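1-Cys peroxiredoxin (Vibrio vulnificus MO6-24/O, PDB 5K2I) probably reduces hydrogen peroxide and other peroxides as a 1-Cys peroxiredoxin of the thioredoxin fold, with a suggested role in scavenging nitric oxide. Local coordinates at residues A[34-39]-A[66-71]; A[108-113]-A[121-126]. All coordinates share one frame; numbering follows the deposited sequence.

Interaction 1: residues A[34-39]-A[66-71]; sequences KVVLFA and KGVDLI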
ATOM      1  N   LYS A  34      21.235  -9.885 -18.846  1.00  8.45           N
ATOM      2  CA  LYS A  34      20.899  -9.057 -17.703  1.00  9.90           C
ATOM      3  C   LYS A  34      19.395  -8.807 -17.764  1.00  9.84           C
ATOM      4  O   LYS A  34      18.868  -8.238 -18.733  1.00  9.69           O
ATOM      5  CB  LYS A  34      21.665  -7.743 -17.702  1.00 11.04           C
ATOM      6  CG  LYS A  34      21.405  -6.943 -16.429  1.00 11.47           C
ATOM      7  CD  LYS A  34      22.065  -5.565 -16.465  1.00 15.29           C
ATOM      8  CE  LYS A  34      23.584  -5.643 -16.455  1.00 17.78           C
ATOM      9  NZ  LYS A  34      24.113  -6.229 -15.194  1.00 20.27           N
ATOM     10  N   VAL A  35      18.700  -9.272 -16.740  1.00  7.50           N
ATOM     11  CA  VAL A  35      17.247  -9.276 -16.712  1.00  7.63           C
ATOM     12  C   VAL A  35      16.726  -8.475 -15.541  1.00  7.44           C
ATOM     13  O   VAL A  35      17.250  -8.581 -14.442  1.00  8.98           O
ATOM     14  CB  VAL A  35      16.707 -10.722 -16.614  1.00  7.43           C
ATOM     15  CG1 VAL A  35      15.190 -10.749 -16.480  1.00  8.45           C
ATOM     16  CG2 VAL A  35      17.153 -11.530 -17.812  1.00  7.84           C
ATOM     17  N   VAL A  36      15.723  -7.650 -15.789  1.00  7.94           N
ATOM     18  CA  VAL A  36      14.988  -7.019 -14.706  1.00  7.87           C
ATOM     19  C   VAL A  36      13.664  -7.756 -14.564  1.00  8.67           C
ATOM     20  O   VAL A  36      12.926  -7.889 -15.533  1.00  8.86           O
ATOM     21  CB  VAL A  36      14.761  -5.524 -14.960  1.00  8.88           C
ATOM     22  CG1 VAL A  36      13.738  -4.965 -13.969  1.00 10.85           C
ATOM     23  CG2 VAL A  36      16.083  -4.785 -14.869  1.00  9.88           C
ATOM     24  N   LEU A  37      13.403  -8.294 -13.374  1.00  8.07           N
ATOM     25  CA  LEU A  37      12.166  -9.013 -13.081  1.00  7.43           C
ATOM     26  C   LEU A  37      11.456  -8.323 -11.945  1.00  7.56           C
ATOM     27  O   LEU A  37      12.074  -8.043 -10.916  1.00  8.53           O
ATOM     28  CB  LEU A  37      12.472 -10.460 -12.706  1.00  7.58           C
ATOM     29  CG  LEU A  37      11.321 -11.378 -12.293  1.00  8.24           C
ATOM     30  CD1 LEU A  37      10.441 -11.657 -13.487  1.00 10.59           C
ATOM     31  CD2 LEU A  37      11.857 -12.677 -11.702  1.00 10.04           C
ATOM     32  N   PHE A  38      10.170  -8.040 -12.105  1.00  7.56           N
ATOM     33  CA  PHE A  38       9.420  -7.454 -10.997  1.00  7.98           C
ATOM     34  C   PHE A  38       8.111  -8.200 -10.810  1.00  7.91           C
ATOM     35  O   PHE A  38       7.524  -8.719 -11.767  1.00  7.93           O
ATOM     36  CB  PHE A  38       9.173  -5.937 -11.203  1.00  8.47           C
ATOM     37  CG  PHE A  38       8.307  -5.610 -12.384  1.00  7.27           C
ATOM     38  CD1 PHE A  38       8.862  -5.497 -13.644  1.00 10.74           C
ATOM     39  CD2 PHE A  38       6.941  -5.439 -12.233  1.00  9.84           C
ATOM     40  CE1 PHE A  38       8.072  -5.206 -14.743  1.00  9.64           C
ATOM     41  CE2 PHE A  38       6.144  -5.152 -13.321  1.00 11.93           C
ATOM     42  CZ  PHE A  38       6.708  -5.037 -14.576  1.00 13.35           C
ATOM     43  N   ALA A  39       7.682  -8.272  -9.553  1.00  7.14           N
ATOM     44  CA  ALA A  39       6.489  -9.014  -9.180  1.00  6.96           C
ATOM     45  C   ALA A  39       5.435  -8.129  -8.544  1.00  7.95           C
ATOM     46  O   ALA A  39       5.754  -7.116  -7.906  1.00  8.44           O
ATOM     47  CB  ALA A  39       6.854 -10.140  -8.218  1.00  8.75           C
ATOM     48  N   LYS A  66      21.101   1.010 -20.220  1.00 17.74           N
ATOM     49  CA  LYS A  66      22.095   0.684 -19.204  1.00 19.91           C
ATOM     50  C   LYS A  66      22.411  -0.811 -19.180  1.00 17.43           C
ATOM     51  O   LYS A  66      22.978  -1.317 -18.210  1.00 24.19           O
ATOM     52  CB  LYS A  66      21.635   1.148 -17.824  1.00 21.34           C
ATOM     53  CG  LYS A  66      21.482   2.654 -17.696  1.00 29.31           C
ATOM     54  CD  LYS A  66      22.828   3.359 -17.724  1.00 34.10           C
ATOM     55  CE  LYS A  66      22.673   4.853 -17.443  1.00 37.16           C
ATOM     56  NZ  LYS A  66      23.991   5.537 -17.293  1.00 39.01           N
ATOM     57  N   GLY A  67      22.022  -1.512 -20.239  1.00 18.11           N
ATOM     58  CA  GLY A  67      22.473  -2.877 -20.454  1.00 17.04           C
ATOM     59  C   GLY A  67      21.479  -3.980 -20.150  1.00 16.13           C
ATOM     60  O   GLY A  67      21.837  -5.157 -20.213  1.00 16.15           O
ATOM     61  N   VAL A  68      20.242  -3.623 -19.823  1.00 11.60           N
ATOM     62  CA  VAL A  68      19.230  -4.640 -19.557  1.00 10.99           C
ATOM     63  C   VAL A  68      18.765  -5.265 -20.869  1.00 13.14           C
ATOM     64  O   VAL A  68      18.411  -4.550 -21.808  1.00 14.54           O
ATOM     65  CB  VAL A  68      18.038  -4.041 -18.773  1.00  9.03           C
ATOM     66  CG1 VAL A  68      16.902  -5.052 -18.639  1.00  9.21           C
ATOM     67  CG2 VAL A  68      18.504  -3.574 -17.396  1.00 11.20           C
ATOM     68  N   ASP A  69      18.780  -6.592 -20.947  1.00 11.22           N
ATOM     69  CA  ASP A  69      18.394  -7.288 -22.169  1.00 11.56           C
ATOM     70  C   ASP A  69      16.917  -7.604 -22.215  1.00 13.63           C
ATOM     71  O   ASP A  69      16.319  -7.721 -23.282  1.00 14.95           O
ATOM     72  CB  ASP A  69      19.170  -8.597 -22.304  1.00 12.53           C
ATOM     73  CG  ASP A  69      20.661  -8.380 -22.412  1.00 17.72           C
ATOM     74  OD1 ASP A  69      21.091  -7.758 -23.407  1.00 21.95           O
ATOM     75  OD2 ASP A  69      21.411  -8.823 -21.513  1.00 15.56           O
ATOM     76  N   LEU A  70      16.330  -7.765 -21.037  1.00 12.16           N
ATOM     77  CA  LEU A  70      14.983  -8.283 -20.925  1.00 10.59           C
ATOM     78  C   LEU A  70      14.354  -7.738 -19.660  1.00  8.86           C
ATOM     79  O   LEU A  70      14.984  -7.764 -18.606  1.00  9.58           O
ATOM     80  CB  LEU A  70      15.007  -9.808 -20.892  1.00 11.50           C
ATOM     81  CG  LEU A  70      13.684 -10.540 -20.794  1.00 12.15           C
ATOM     82  CD1 LEU A  70      12.860 -10.275 -22.046  1.00 16.70           C
ATOM     83  CD2 LEU A  70      13.953 -12.037 -20.617  1.00 15.15           C
ATOM     84  N   ILE A  71      13.136  -7.216 -19.777  1.00  8.85           N
ATOM     85  CA  ILE A  71      12.335  -6.797 -18.629  1.00  8.92           C
ATOM     86  C   ILE A  71      11.126  -7.698 -18.561  1.00  8.85           C
ATOM     87  O   ILE A  71      10.428  -7.847 -19.557  1.00  9.94           O
ATOM     88  CB  ILE A  71      11.860  -5.340 -18.750  1.00  8.96           C
ATOM     89  CG1 ILE A  71      13.044  -4.408 -19.005  1.00 10.25           C
ATOM     90  CG2 ILE A  71      11.066  -4.923 -17.503  1.00 10.81           C
ATOM     91  CD1 ILE A  71      12.629  -2.993 -19.382  1.00 14.99           C
TER
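A beta-alpha-beta unit of the thioredoxin fold brings strand 34-40 beside strand 70-75 as parallel neighbours, helix 53-65 making the crossover, and Lys34 meets Asp69 in the approach from the helix to strand 70-75. The helix ends in a Schellman motif with Gly67 as its C-prime residue, a position whose positive phi suits glycine. Lys34 is gripped through its backbone: its N-H gives a bond of 2.9 Å to Asp69 OD2, on the anti lone pair of that oxygen, and its O takes Asp69 N at 2.8 Å in the carbonyl plane, with a weak, longer bond from Leu70 N. With its CG anti to the carbonyl carbon (chi1 -62°), the short aspartate side chain brings OD2 back to the N-H at the start of strand 34-40, while the amine of Lys34 leads away to a salt bridge with Asp130. Regular parallel pairing then takes over with Val36 N to Leu70 O, 2.9 Å. Val35 and Leu70 lie side by side on one face of the sheet. Val36 and Ile71 share the other, covered by Tyr56, Ala60 and Leu63 of helix 53-65. Branched Val36 packs close to the backbone, its CG2 3.7 Å from CG2 of Val68, the two side chains crossing at about a right angle. Farther along, Ile71 CG2 sits at the edge of the Phe38 ring, near its plane, 4.1 Å from CE1.

Interaction 2: residues A[108-113]-A[121-126]; sequences LGLEMD and RSQRYA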
ATOM      1  N   LEU A 108      11.213 -18.880  -3.988  1.00  8.80           N
ATOM      2  CA  LEU A 108      11.960 -17.679  -3.643  1.00  9.38           C
ATOM      3  C   LEU A 108      11.783 -17.281  -2.188  1.00  9.37           C
ATOM      4  O   LEU A 108      12.511 -16.435  -1.676  1.00  9.71           O
ATOM      5  CB  LEU A 108      11.505 -16.501  -4.507  1.00  9.46           C
ATOM      6  CG  LEU A 108      11.774 -16.540  -6.000  1.00 10.47           C
ATOM      7  CD1 LEU A 108      11.097 -15.358  -6.652  1.00 10.71           C
ATOM      8  CD2 LEU A 108      13.254 -16.495  -6.268  1.00  9.93           C
ATOM      9  N   GLY A 109      10.750 -17.831  -1.551  1.00  8.41           N
ATOM     10  CA  GLY A 109      10.387 -17.424  -0.207  1.00  9.19           C
ATOM     11  C   GLY A 109       9.717 -16.067  -0.164  1.00  9.85           C
ATOM     12  O   GLY A 109       9.774 -15.368   0.855  1.00 11.45           O
ATOM     13  N   LEU A 110       9.053 -15.697  -1.259  1.00  8.79           N
ATOM     14  CA  LEU A 110       8.466 -14.360  -1.352  1.00  8.20           C
ATOM     15  C   LEU A 110       6.942 -14.404  -1.531  1.00  9.17           C
ATOM     16  O   LEU A 110       6.334 -13.461  -2.031  1.00  9.76           O
ATOM     17  CB  LEU A 110       9.139 -13.580  -2.485  1.00  9.22           C
ATOM     18  CG  LEU A 110      10.556 -13.114  -2.126  1.00  9.22           C
ATOM     19  CD1 LEU A 110      11.308 -12.603  -3.338  1.00 10.77           C
ATOM     20  CD2 LEU A 110      10.466 -12.037  -1.064  1.00 12.94           C
ATOM     21  N   GLU A 111       6.315 -15.488  -1.096  1.00  7.97           N
ATOM     22  CA  GLU A 111       4.861 -15.586  -1.115  1.00  9.36           C
ATOM     23  C   GLU A 111       4.243 -14.773   0.021  1.00 10.81           C
ATOM     24  O   GLU A 111       4.924 -14.391   0.986  1.00 10.73           O
ATOM     25  CB  GLU A 111       4.411 -17.049  -1.014  1.00  9.65           C
ATOM     26  CG  GLU A 111       4.555 -17.685   0.383  1.00 13.51           C
ATOM     27  CD  GLU A 111       5.932 -18.294   0.661  1.00 17.92           C
ATOM     28  OE1 GLU A 111       6.937 -17.932   0.012  1.00 14.48           O
ATOM     29  OE2 GLU A 111       6.007 -19.167   1.551  1.00 26.57           O
ATOM     30  N   MET A 112       2.946 -14.518  -0.108  1.00  8.82           N
ATOM     31  CA  MET A 112       2.166 -13.942   0.977  1.00 10.75           C
ATOM     32  C   MET A 112       0.710 -14.349   0.819  1.00 11.60           C
ATOM     33  O   MET A 112       0.215 -14.520  -0.290  1.00 12.95           O
ATOM     34  CB  MET A 112       2.294 -12.426   1.002  1.00 15.41           C
ATOM     35  CG  MET A 112       1.606 -11.757  -0.139  1.00 17.88           C
ATOM     36  SD  MET A 112       1.642  -9.969   0.041  1.00 28.04           S
ATOM     37  CE  MET A 112       0.848  -9.561  -1.497  1.00 13.32           C
ATOM     38  N   ASP A 113       0.033 -14.511   1.947  1.00 11.71           N
ATOM     39  CA  ASP A 113      -1.359 -14.932   1.954  1.00 11.14           C
ATOM     40  C   ASP A 113      -2.268 -13.715   1.840  1.00 14.11           C
ATOM     41  O   ASP A 113      -2.175 -12.803   2.660  1.00 15.67           O
ATOM     42  CB  ASP A 113      -1.650 -15.711   3.239  1.00 12.21           C
ATOM     43  CG  ASP A 113      -2.973 -16.445   3.204  1.00 20.73           C
ATOM     44  OD1 ASP A 113      -3.711 -16.342   2.203  1.00 18.37           O
ATOM     45  OD2 ASP A 113      -3.270 -17.144   4.198  1.00 25.36           O
ATOM     46  N   ARG A 121      -0.408 -15.344  -2.963  1.00  8.73           N
ATOM     47  CA  ARG A 121       0.103 -14.522  -4.063  1.00  7.03           C
ATOM     48  C   ARG A 121       1.563 -14.165  -3.806  1.00  8.89           C
ATOM     49  O   ARG A 121       2.153 -14.611  -2.820  1.00 10.29           O
ATOM     50  CB  ARG A 121      -0.736 -13.247  -4.203  1.00  8.69           C
ATOM     51  CG  ARG A 121      -2.214 -13.500  -4.483  1.00  6.99           C
ATOM     52  CD  ARG A 121      -2.403 -14.158  -5.848  1.00  7.93           C
ATOM     53  NE  ARG A 121      -3.813 -14.261  -6.231  1.00  8.30           N
ATOM     54  CZ  ARG A 121      -4.450 -13.407  -7.036  1.00  7.17           C
ATOM     55  NH1 ARG A 121      -3.810 -12.358  -7.543  1.00  8.45           N
ATOM     56  NH2 ARG A 121      -5.733 -13.614  -7.346  1.00  9.19           N
ATOM     57  N   SER A 122       2.142 -13.335  -4.667  1.00  7.64           N
ATOM     58  CA  SER A 122       3.508 -12.871  -4.479  1.00  7.88           C
ATOM     59  C   SER A 122       3.548 -11.545  -3.741  1.00  7.82           C
ATOM     60  O   SER A 122       2.672 -10.698  -3.921  1.00  9.38           O
ATOM     61  CB  SER A 122       4.203 -12.694  -5.828  1.00  7.30           C
ATOM     62  OG  SER A 122       5.560 -12.319  -5.657  1.00  8.04           O
ATOM     63  N   GLN A 123       4.580 -11.359  -2.930  1.00  8.19           N
ATOM     64  CA  GLN A 123       4.955 -10.027  -2.461  1.00  7.49           C
ATOM     65  C   GLN A 123       5.423  -9.198  -3.648  1.00  8.01           C
ATOM     66  O   GLN A 123       5.821  -9.759  -4.682  1.00  8.14           O
ATOM     67  CB  GLN A 123       6.059 -10.115  -1.408  1.00  8.77           C
ATOM     68  CG  GLN A 123       5.614 -10.817  -0.124  1.00  8.91           C
ATOM     69  CD  GLN A 123       6.781 -11.076   0.823  1.00 11.05           C
ATOM     70  OE1 GLN A 123       6.979 -12.203   1.298  1.00 13.36           O
ATOM     71  NE2 GLN A 123       7.556 -10.041   1.094  1.00 10.14           N
ATOM     72  N   ARG A 124       5.431  -7.881  -3.476  1.00  7.15           N
ATOM     73  CA  ARG A 124       6.044  -6.979  -4.447  1.00  7.14           C
ATOM     74  C   ARG A 124       7.552  -6.968  -4.279  1.00  7.00           C
ATOM     75  O   ARG A 124       8.050  -6.759  -3.180  1.00  9.02           O
ATOM     76  CB  ARG A 124       5.507  -5.557  -4.275  1.00  7.97           C
ATOM     77  CG  ARG A 124       4.034  -5.433  -4.578  1.00  9.14           C
ATOM     78  CD  ARG A 124       3.556  -3.985  -4.481  1.00 10.15           C
ATOM     79  NE  ARG A 124       2.112  -3.899  -4.675  1.00 11.18           N
ATOM     80  CZ  ARG A 124       1.228  -4.045  -3.693  1.00 13.47           C
ATOM     81  NH1 ARG A 124       1.644  -4.278  -2.456  1.00 16.60           N
ATOM     82  NH2 ARG A 124      -0.073  -3.968  -3.946  1.00 13.61           N
ATOM     83  N   TYR A 125       8.279  -7.206  -5.368  1.00  6.21           N
ATOM     84  CA  TYR A 125       9.723  -7.114  -5.348  1.00  7.63           C
ATOM     85  C   TYR A 125      10.235  -6.834  -6.753  1.00  5.90           C
ATOM     86  O   TYR A 125       9.505  -7.000  -7.743  1.00  6.85           O
ATOM     87  CB  TYR A 125      10.364  -8.408  -4.786  1.00  8.85           C
ATOM     88  CG  TYR A 125      10.137  -9.647  -5.651  1.00  6.85           C
ATOM     89  CD1 TYR A 125      10.895  -9.869  -6.796  1.00  7.80           C
ATOM     90  CD2 TYR A 125       9.146 -10.571  -5.337  1.00  7.73           C
ATOM     91  CE1 TYR A 125      10.678 -10.976  -7.599  1.00  8.20           C
ATOM     92  CE2 TYR A 125       8.930 -11.693  -6.130  1.00  7.01           C
ATOM     93  CZ  TYR A 125       9.693 -11.877  -7.264  1.00  7.41           C
ATOM     94  OH  TYR A 125       9.460 -12.978  -8.059  1.00  9.08           O
ATOM     95  N   ALA A 126      11.500  -6.459  -6.846  1.00  7.17           N
ATOM     96  CA  ALA A 126      12.149  -6.334  -8.141  1.00  7.90           C
ATOM     97  C   ALA A 126      13.575  -6.820  -8.021  1.00  8.45           C
ATOM     98  O   ALA A 126      14.220  -6.653  -6.975  1.00  8.48           O
ATOM     99  CB  ALA A 126      12.103  -4.897  -8.645  1.00 10.40           C
TER
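Leu110 lays its CD1 methyl over one face of the Tyr125 ring, a CH-pi contact 3.9 Å from the centroid and offset toward the rim, nearest CD2. Leu108 reaches the far end of the same ring, its side chain at about a right angle to that of the tyrosine and its CD1 3.8 Å from Tyr125 CZ. Tyr125 is turned to them by a chi1 of 65°, which sets CG between the backbone N and the carbonyl carbon; the flat ring offers Leu110 a broad apolar face, while Leu108 meets the hydroxyl end, and Phe104, Leu137 and Val139 add to the packing around it. Gly109, with positive phi, closes helix 103-108 in a Schellman motif and turns the chain into the short strand 111-113. That strand forms a beta hairpin with strand 120-130, in which Met112 and Arg121 are an antiparallel hydrogen-bonded pair: Met112 N to Arg121 O is 2.8 Å, Arg121 N to Met112 O 2.9 Å. Next to it Glu111 and Ser122 form a non-hydrogen-bonded pair whose side chains diverge. Beyond this pair Gln123 N still binds Leu110 O, at 2.9 Å and almost straight (172°). The flexible, unbranched Met112 extends beyond CG obliquely across Gln123, with CB 3.9 Å from Gln123 CG. Ser122 OG, turned away from its backbone N (chi1 -176°), donates to Gln123 O at 2.8 Å on a lone pair in the carbonyl plane.

In the fold
The two contacts follow one another along the chain, interaction 1 closing before interaction 2 opens, and their centres lie about 18 Å apart on opposite sides of the chain's centre. They share the mixed sheet: strand 34-40 pairs in parallel with 70-75 and antiparallel with 120-130, which in turn carries the hairpin strand 111-113. Where they touch, Ala39 N probably donates to Tyr125 O, at 2.9 Å, and Ala39 CB packs on Ser122 OG. Strand 34-40, the first strand of the crossover unit, thus joins that unit directly to the longer strand of the hairpin. Within segment 121-126, Arg124 packs on Phe145 of the second subunit, whereas interaction 1 touches no other chain of the assembly.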